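Local coordinates for protein geranyltranstransferase (IspA) (Helicobacter pylori, PDB 3LLW) that probably acts as a magnesium-dependent prenyltransferase of isoprenoid biosynthesis, as other members of the FPP/GGPP synthase family do, at residues F218-M222 / L271-V275; A58-A62 / L288-L293; V275-D280 / L293-N298. All coordinates share one frame; numbering follows the deposited sequence.

In the fold
Interactions 1 and 2 fasten the last two helices to the body of an all-helical prenyl synthase fold, and interaction 3 joins those helices to each other. Interaction 1 sets helix 261-279 against helix 209-236, interaction 3 sets it against helix 287-301, and interaction 2 carries helix 287-301 onto helix 51-63. Interactions 1 and 3 share Val-275 and have centres about 8 Å apart; 2 and 3 share Leu-293, with centres about 10 Å apart. Along the chain, interaction 1 closes before interaction 3 opens and is nested inside the loop closed by interaction 2, whereas 2 and 3 alternate. Phe-218 touches Leu-279, Leu-293 and Leu-297, making one continuous apolar core, away from the magnesium-binding aspartates.

Interaction 1: residues F218-M222 / L271-V275; sequences FGLKM and LKTEV
Lys-221 NZ and Glu-274 OE2, 2.8 Å apart, form a salt bridge that spans the outer side of this helix pair. The ammonium comes down from above the carboxylate, about 70° out of its plane, and favours one oxygen: Glu-274 OE1 stays 3.6 Å from Lys-221 NZ. Glu-274 reaches out as an extended chain, whereas Lys-221 bends at its last two torsions, which brings NZ round to the acid. The two side chains meet at about a right angle, and Leu-271 CD2 comes within 4.2 Å of Lys-221 NZ.

Deeper in, Val-275 fills the gap between the helices with both methyls. A chi1 of 161° turns Val-275 CG1 away from its own backbone N and packs it 3.7 Å from Phe-218 CE1. Val-275 CG2 turns instead to the 221-222 backbone, 4.1 Å from Lys-221 O and close to Met-222 CA. At the edge of the Phe-218 ring, and in its plane, lies the carbonyl oxygen Val-275 O, 3.7 Å from Phe-218 CE1. Trp-214 stacks on the same ring, and Leu-297 of helix 287-301 touches the Phe-218 side chain.

The segment axes run nearly antiparallel, at 162°, and stay 10.5 Å apart, so side chains rather than backbones bridge them. This is antiparallel helix packing, here with a buried apolar seam and a salt bridge at its rim, within the all-helical prenyl synthase fold.

Interaction 2: residues A58-A62 / L288-L293; sequences AVLCA and LLQENL. With SO4 (sulfate ion), chain E.
The flat group here is the carboxamide of Asn-292, with the carbonyl oxygen of Ala-58 at its edge, only 5° out of the amide plane. Ala-62 CB lies over one face of the amide at its nitrogen, 3.5 Å from Asn-292 ND2. This is close antiparallel helix packing in the all-helical prenyl synthase fold: the segment axes approach to 8.5 Å at 146°, with alanines at the meeting points. Asn-292 ND2 donates to Ala-58 O over 3.1 Å, and the bond is nearly straight, with an angle of 166° at the hydrogen. The donor lies in the carbonyl plane, on a lone pair. The buried amide therefore binds the opposing backbone at a carbonyl within a helix, while Leu-8 and Tyr-11 of helix 6-23 pack against the Asn-292 side chain.

Ala-62 CB also comes to 3.6 Å from Leu-289 CA, so the Ala-62 methyl packs directly on the opposing backbone. Leu-289 and Val-59 lie side by side and point the same way. Its first torsion swings Leu-289 CG away from the backbone N and lays Leu-289 CD1 against Val-59, 3.7 Å from Val-59 CA and beside CG1. At the other end, Leu-293 CD2 rests on Ala-58 CB; Leu-215 of helix 209-236 touches both Val-59 and Leu-293.

Near the N-terminus of helix 287-301 sits a sulfate, probably from the crystallisation liquor. Two successive backbone amides grip it through different oxygens. Leu-288 N donates to the sulfate oxygen O1 at 2.8 Å. The second bond runs from Leu-289 N to the sulfate oxygen O2, at 3.0 Å.

Interaction 3: residues V275-D280 / L293-N298; sequences VLNDLD and LNALLN
Leu-279 pushes its forked end into helix 287-301 and overlaps Leu-293, Asn-294 and Leu-297 at once. Its CG stands anti to the backbone N (chi1 -178°), which carries the two methyls across the gap to divide the work. Leu-279 CD1 lies 3.8 Å from Leu-293 CB, the leucines meeting at a slant. Leu-279 CD2 rests on the backbone of the same helix, 3.8 Å from Asn-294 CA, and also meets Leu-297 CD1 head-on, tip to tip.

That one methyl of Leu-297 is where the contact gathers. Besides Leu-279 CD2, Leu-297 CD1 touches Val-275 CG1 at 3.7 Å and Leu-276 CD1 at 3.9 Å, so three side chains from about one turn of helix 261-279 close round it. Leu-276 runs past Leu-297 in the opposite direction, its other methyl, CD2, coming near Asn-298 OD1. The Asn-294 side chain adds its aliphatic part, Asn-294 CB lying 4.1 Å from Leu-279 CD2.

The polar groups play a looser part. Asp-280 OD2 and Asn-294 ND2 remain 4.3 Å apart, so what joins these segments is apolar packing. The axes are 11.0 Å apart and close to antiparallel, at 170°, a separation filled by leucine and valine side chains.

These are consecutive helices of the chain, folded back on each other as an antiparallel hairpin. Phe-218 of helix 209-236 packs against Leu-279 and Leu-297, with Trp-214 also touching Leu-279, while helix 287-301 further contacts helix 6-23 through Ala-295 and Leu-296 and helix 51-63 through Leu-296.

Interaction 1: residues F218-M222 / L271-V275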
loop_
_atom_site.group_PDB
_atom_site.type_symbol
_atom_site.label_atom_id
_atom_site.label_comp_id
_atom_site.label_asym_id
_atom_site.label_seq_id
_atom_site.Cartn_x
_atom_site.Cartn_y
_atom_site.Cartn_z
ATOM N N PHE A 218 14.824 -14.525 14.807
ATOM C CA PHE A 218 15.985 -13.730 15.172
ATOM C C PHE A 218 15.662 -12.243 15.104
ATOM O O PHE A 218 15.965 -11.493 16.042
ATOM C CB PHE A 218 17.172 -14.049 14.269
ATOM C CG PHE A 218 18.398 -13.234 14.569
ATOM C CD1 PHE A 218 19.081 -13.396 15.774
ATOM C CD2 PHE A 218 18.879 -12.311 13.644
ATOM C CE1 PHE A 218 20.224 -12.640 16.056
ATOM C CE2 PHE A 218 20.020 -11.561 13.915
ATOM C CZ PHE A 218 20.695 -11.730 15.124
ATOM N N GLY A 219 15.022 -11.851 14.000
ATOM C CA GLY A 219 14.613 -10.474 13.759
ATOM C C GLY A 219 13.637 -9.932 14.768
ATOM O O GLY A 219 13.747 -8.777 15.182
ATOM N N LEU A 220 12.688 -10.770 15.171
ATOM C CA LEU A 220 11.751 -10.420 16.231
ATOM C C LEU A 220 12.480 -10.116 17.538
ATOM O O LEU A 220 12.173 -9.123 18.217
ATOM C CB LEU A 220 10.740 -11.548 16.442
ATOM C CG LEU A 220 9.271 -11.415 16.028
ATOM C CD1 LEU A 220 9.043 -10.557 14.789
ATOM C CD2 LEU A 220 8.648 -12.805 15.845
ATOM N N LYS A 221 13.454 -10.968 17.869
ATOM C CA LYS A 221 14.227 -10.841 19.101
ATOM C C LYS A 221 15.139 -9.630 19.050
ATOM O O LYS A 221 15.247 -8.874 20.014
ATOM C CB LYS A 221 15.045 -12.103 19.344
ATOM C CG LYS A 221 15.284 -12.406 20.803
ATOM C CD LYS A 221 16.135 -13.661 20.970
ATOM C CE LYS A 221 15.505 -14.617 21.969
ATOM N NZ LYS A 221 14.862 -13.903 23.127
ATOM N N MET A 222 15.772 -9.432 17.907
ATOM C CA MET A 222 16.668 -8.310 17.720
ATOM C C MET A 222 15.927 -6.960 17.647
ATOM O O MET A 222 16.449 -5.937 18.090
ATOM C CB MET A 222 17.497 -8.535 16.469
ATOM C CG MET A 222 18.444 -7.418 16.170
ATOM S SD MET A 222 18.071 -6.834 14.523
ATOM C CE MET A 222 18.521 -8.311 13.608
ATOM N N LEU A 271 19.405 -9.351 26.876
ATOM C CA LEU A 271 18.904 -9.594 25.513
ATOM C C LEU A 271 20.022 -9.590 24.479
ATOM O O LEU A 271 20.083 -10.495 23.630
ATOM C CB LEU A 271 17.838 -8.574 25.113
ATOM C CG LEU A 271 16.372 -8.905 25.365
ATOM C CD1 LEU A 271 15.554 -7.726 24.911
ATOM C CD2 LEU A 271 15.930 -10.186 24.646
ATOM N N LYS A 272 20.894 -8.576 24.572
ATOM C CA LYS A 272 22.123 -8.450 23.767
ATOM C C LYS A 272 22.835 -9.779 23.687
ATOM O O LYS A 272 23.101 -10.292 22.599
ATOM C CB LYS A 272 23.084 -7.487 24.451
ATOM C CG LYS A 272 23.557 -6.307 23.635
ATOM C CD LYS A 272 22.693 -5.086 23.914
ATOM C CE LYS A 272 23.507 -3.793 23.936
ATOM N NZ LYS A 272 24.202 -3.551 25.230
ATOM N N THR A 273 23.124 -10.317 24.873
ATOM C CA THR A 273 23.857 -11.557 25.071
ATOM C C THR A 273 23.119 -12.682 24.379
ATOM O O THR A 273 23.701 -13.388 23.569
ATOM C CB THR A 273 24.022 -11.868 26.594
ATOM O OG1 THR A 273 24.906 -10.907 27.183
ATOM C CG2 THR A 273 24.569 -13.278 26.828
ATOM N N GLU A 274 21.829 -12.794 24.688
ATOM C CA GLU A 274 20.946 -13.814 24.149
ATOM C C GLU A 274 20.896 -13.787 22.618
ATOM O O GLU A 274 20.958 -14.837 21.967
ATOM C CB GLU A 274 19.553 -13.587 24.727
ATOM C CG GLU A 274 18.642 -14.785 24.688
ATOM C CD GLU A 274 17.272 -14.474 25.245
ATOM O OE1 GLU A 274 17.106 -13.410 25.884
ATOM O OE2 GLU A 274 16.355 -15.294 25.040
ATOM N N VAL A 275 20.795 -12.575 22.070
ATOM C CA VAL A 275 20.781 -12.316 20.626
ATOM C C VAL A 275 22.098 -12.784 20.008
ATOM O O VAL A 275 22.089 -13.639 19.120
ATOM C CB VAL A 275 20.473 -10.795 20.315
ATOM C CG1 VAL A 275 20.890 -10.396 18.922
ATOM C CG2 VAL A 275 18.993 -10.495 20.495
#

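Interaction 2: residues A58-A62 / L288-L293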
loop_
_atom_site.group_PDB
_atom_site.type_symbol
_atom_site.label_atom_id
_atom_site.label_comp_id
_atom_site.label_asym_id
_atom_site.label_seq_id
_atom_site.Cartn_x
_atom_site.Cartn_y
_atom_site.Cartn_z
ATOM N N ALA A 58 22.489 -7.272 4.381
ATOM C CA ALA A 58 23.342 -8.150 5.175
ATOM C C ALA A 58 23.104 -9.613 4.840
ATOM O O ALA A 58 24.052 -10.350 4.683
ATOM C CB ALA A 58 23.130 -7.920 6.651
ATOM N N VAL A 59 21.836 -10.003 4.717
ATOM C CA VAL A 59 21.442 -11.382 4.428
ATOM C C VAL A 59 21.758 -11.729 2.979
ATOM O O VAL A 59 22.295 -12.789 2.680
ATOM C CB VAL A 59 19.931 -11.609 4.704
ATOM C CG1 VAL A 59 19.560 -13.086 4.608
ATOM C CG2 VAL A 59 19.567 -11.115 6.072
ATOM N N LEU A 60 21.434 -10.807 2.090
ATOM C CA LEU A 60 21.550 -11.022 0.669
ATOM C C LEU A 60 22.991 -11.084 0.142
ATOM O O LEU A 60 23.348 -12.038 -0.561
ATOM C CB LEU A 60 20.746 -9.950 -0.037
ATOM C CG LEU A 60 20.707 -9.955 -1.547
ATOM C CD1 LEU A 60 19.798 -11.067 -2.064
ATOM C CD2 LEU A 60 20.180 -8.623 -1.905
ATOM N N CYS A 61 23.814 -10.095 0.501
ATOM C CA CYS A 61 25.241 -10.068 0.126
ATOM C C CYS A 61 26.009 -11.290 0.613
ATOM O O CYS A 61 26.930 -11.754 -0.057
ATOM C CB CYS A 61 25.941 -8.829 0.686
ATOM S SG CYS A 61 25.410 -7.286 -0.020
ATOM N N ALA A 62 25.634 -11.778 1.791
ATOM C CA ALA A 62 26.199 -12.987 2.355
ATOM C C ALA A 62 25.823 -14.249 1.579
ATOM O O ALA A 62 26.640 -15.158 1.437
ATOM C CB ALA A 62 25.765 -13.123 3.776
ATOM N N LEU A 288 29.371 -16.616 6.457
ATOM C CA LEU A 288 29.326 -15.285 5.832
ATOM C C LEU A 288 28.117 -14.480 6.316
ATOM O O LEU A 288 28.216 -13.272 6.540
ATOM C CB LEU A 288 29.343 -15.382 4.301
ATOM C CG LEU A 288 30.533 -16.109 3.650
ATOM C CD1 LEU A 288 30.334 -16.311 2.145
ATOM C CD2 LEU A 288 31.858 -15.409 3.930
ATOM N N LEU A 289 26.994 -15.174 6.491
ATOM C CA LEU A 289 25.778 -14.597 7.057
ATOM C C LEU A 289 25.983 -14.180 8.499
ATOM O O LEU A 289 25.622 -13.051 8.901
ATOM C CB LEU A 289 24.603 -15.582 6.932
ATOM C CG LEU A 289 23.208 -15.209 7.468
ATOM C CD1 LEU A 289 22.681 -13.916 6.882
ATOM C CD2 LEU A 289 22.215 -16.341 7.217
ATOM N N GLN A 290 26.582 -15.082 9.269
ATOM C CA GLN A 290 26.882 -14.803 10.663
ATOM C C GLN A 290 27.783 -13.573 10.781
ATOM O O GLN A 290 27.593 -12.753 11.684
ATOM C CB GLN A 290 27.521 -16.022 11.329
ATOM C CG GLN A 290 27.554 -15.974 12.859
ATOM C CD GLN A 290 28.741 -15.189 13.418
ATOM O OE1 GLN A 290 29.842 -15.208 12.854
ATOM N NE2 GLN A 290 28.515 -14.489 14.530
ATOM N N GLU A 291 28.733 -13.451 9.852
ATOM C CA GLU A 291 29.726 -12.390 9.879
ATOM C C GLU A 291 29.095 -11.024 9.609
ATOM O O GLU A 291 29.370 -10.062 10.332
ATOM C CB GLU A 291 30.831 -12.687 8.870
ATOM C CG GLU A 291 32.043 -11.783 8.965
ATOM C CD GLU A 291 33.221 -12.275 8.125
ATOM O OE1 GLU A 291 33.041 -12.545 6.909
ATOM O OE2 GLU A 291 34.333 -12.388 8.691
ATOM N N ASN A 292 28.250 -10.953 8.578
ATOM C CA ASN A 292 27.528 -9.723 8.240
ATOM C C ASN A 292 26.560 -9.281 9.341
ATOM O O ASN A 292 26.544 -8.111 9.729
ATOM C CB ASN A 292 26.788 -9.872 6.903
ATOM C CG ASN A 292 27.727 -9.928 5.711
ATOM O OD1 ASN A 292 28.944 -9.897 5.867
ATOM N ND2 ASN A 292 27.161 -10.015 4.509
ATOM N N LEU A 293 25.769 -10.225 9.846
ATOM C CA LEU A 293 24.837 -9.934 10.923
ATOM C C LEU A 293 25.538 -9.505 12.206
ATOM O O LEU A 293 25.160 -8.500 12.806
ATOM C CB LEU A 293 23.885 -11.109 11.167
ATOM C CG LEU A 293 22.853 -11.363 10.056
ATOM C CD1 LEU A 293 21.984 -12.551 10.397
ATOM C CD2 LEU A 293 22.001 -10.131 9.802
HETATM S S SO4 E . 27.187 -18.612 4.130
HETATM O O1 SO4 E . 28.579 -18.567 4.576
HETATM O O2 SO4 E . 26.386 -17.686 4.936
HETATM O O3 SO4 E . 27.126 -18.234 2.717
HETATM O O4 SO4 E . 26.697 -19.986 4.271
#

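Interaction 3: residues V275-D280 / L293-N298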
loop_
_atom_site.group_PDB
_atom_site.type_symbol
_atom_site.label_atom_id
_atom_site.label_comp_id
_atom_site.label_asym_id
_atom_site.label_seq_id
_atom_site.Cartn_x
_atom_site.Cartn_y
_atom_site.Cartn_z
ATOM N N VAL A 275 20.795 -12.575 22.070
ATOM C CA VAL A 275 20.781 -12.316 20.626
ATOM C C VAL A 275 22.098 -12.784 20.008
ATOM O O VAL A 275 22.089 -13.639 19.120
ATOM C CB VAL A 275 20.473 -10.795 20.315
ATOM C CG1 VAL A 275 20.890 -10.396 18.922
ATOM C CG2 VAL A 275 18.993 -10.495 20.495
ATOM N N LEU A 276 23.217 -12.266 20.524
ATOM C CA LEU A 276 24.562 -12.631 20.050
ATOM C C LEU A 276 24.885 -14.125 20.187
ATOM O O LEU A 276 25.531 -14.702 19.321
ATOM C CB LEU A 276 25.628 -11.777 20.745
ATOM C CG LEU A 276 26.173 -10.514 20.050
ATOM C CD1 LEU A 276 25.265 -9.937 18.944
ATOM C CD2 LEU A 276 26.534 -9.430 21.082
ATOM N N ASN A 277 24.400 -14.747 21.255
ATOM C CA ASN A 277 24.622 -16.167 21.490
ATOM C C ASN A 277 23.826 -17.073 20.552
ATOM O O ASN A 277 24.317 -18.113 20.123
ATOM C CB ASN A 277 24.325 -16.520 22.952
ATOM C CG ASN A 277 25.005 -17.795 23.389
ATOM O OD1 ASN A 277 26.234 -17.913 23.327
ATOM N ND2 ASN A 277 24.210 -18.766 23.832
ATOM N N ASP A 278 22.598 -16.664 20.244
ATOM C CA ASP A 278 21.725 -17.367 19.298
ATOM C C ASP A 278 22.282 -17.218 17.887
ATOM O O ASP A 278 22.151 -18.110 17.045
ATOM C CB ASP A 278 20.318 -16.772 19.360
ATOM C CG ASP A 278 19.227 -17.831 19.459
ATOM O OD1 ASP A 278 18.061 -17.499 19.147
ATOM O OD2 ASP A 278 19.522 -18.983 19.858
ATOM N N LEU A 279 22.917 -16.074 17.659
ATOM C CA LEU A 279 23.576 -15.755 16.406
ATOM C C LEU A 279 24.845 -16.578 16.191
ATOM O O LEU A 279 25.159 -16.952 15.067
ATOM C CB LEU A 279 23.889 -14.251 16.368
ATOM C CG LEU A 279 24.538 -13.623 15.139
ATOM C CD1 LEU A 279 23.636 -13.739 13.917
ATOM C CD2 LEU A 279 24.871 -12.182 15.439
ATOM N N ASP A 280 25.567 -16.877 17.271
ATOM C CA ASP A 280 26.809 -17.659 17.169
ATOM C C ASP A 280 26.570 -19.170 17.002
ATOM O O ASP A 280 27.516 -19.954 16.968
ATOM C CB ASP A 280 27.758 -17.355 18.343
ATOM C CG ASP A 280 28.170 -15.874 18.414
ATOM O OD1 ASP A 280 28.632 -15.449 19.493
ATOM O OD2 ASP A 280 28.019 -15.125 17.420
ATOM N N LEU A 293 25.769 -10.225 9.846
ATOM C CA LEU A 293 24.837 -9.934 10.923
ATOM C C LEU A 293 25.538 -9.505 12.206
ATOM O O LEU A 293 25.160 -8.500 12.806
ATOM C CB LEU A 293 23.885 -11.109 11.167
ATOM C CG LEU A 293 22.853 -11.363 10.056
ATOM C CD1 LEU A 293 21.984 -12.551 10.397
ATOM C CD2 LEU A 293 22.001 -10.131 9.802
ATOM N N ASN A 294 26.581 -10.243 12.588
ATOM C CA ASN A 294 27.393 -9.930 13.764
ATOM C C ASN A 294 27.950 -8.513 13.712
ATOM O O ASN A 294 27.868 -7.782 14.708
ATOM C CB ASN A 294 28.517 -10.963 13.910
ATOM C CG ASN A 294 29.352 -10.772 15.160
ATOM O OD1 ASN A 294 30.518 -10.401 15.069
ATOM N ND2 ASN A 294 28.772 -11.048 16.327
ATOM N N ALA A 295 28.468 -8.126 12.544
ATOM C CA ALA A 295 29.080 -6.810 12.362
ATOM C C ALA A 295 28.066 -5.690 12.510
ATOM O O ALA A 295 28.335 -4.688 13.176
ATOM C CB ALA A 295 29.746 -6.720 11.021
ATOM N N LEU A 296 26.899 -5.885 11.896
ATOM C CA LEU A 296 25.825 -4.902 11.918
ATOM C C LEU A 296 25.334 -4.661 13.341
ATOM O O LEU A 296 25.173 -3.511 13.760
ATOM C CB LEU A 296 24.664 -5.370 11.040
ATOM C CG LEU A 296 24.035 -4.410 10.027
ATOM C CD1 LEU A 296 22.687 -4.970 9.587
ATOM C CD2 LEU A 296 23.901 -2.954 10.514
ATOM N N LEU A 297 25.122 -5.752 14.075
ATOM C CA LEU A 297 24.641 -5.687 15.453
ATOM C C LEU A 297 25.630 -5.048 16.412
ATOM O O LEU A 297 25.220 -4.326 17.318
ATOM C CB LEU A 297 24.257 -7.069 15.969
ATOM C CG LEU A 297 23.193 -7.878 15.222
ATOM C CD1 LEU A 297 22.828 -9.045 16.085
ATOM C CD2 LEU A 297 21.950 -7.065 14.869
ATOM N N ASN A 298 26.923 -5.311 16.217
ATOM C CA ASN A 298 27.960 -4.711 17.065
ATOM C C ASN A 298 28.036 -3.201 16.873
ATOM O O ASN A 298 28.305 -2.463 17.822
ATOM C CB ASN A 298 29.334 -5.366 16.847
ATOM C CG ASN A 298 29.458 -6.722 17.544
ATOM O OD1 ASN A 298 29.217 -6.851 18.750
ATOM N ND2 ASN A 298 29.843 -7.741 16.782
#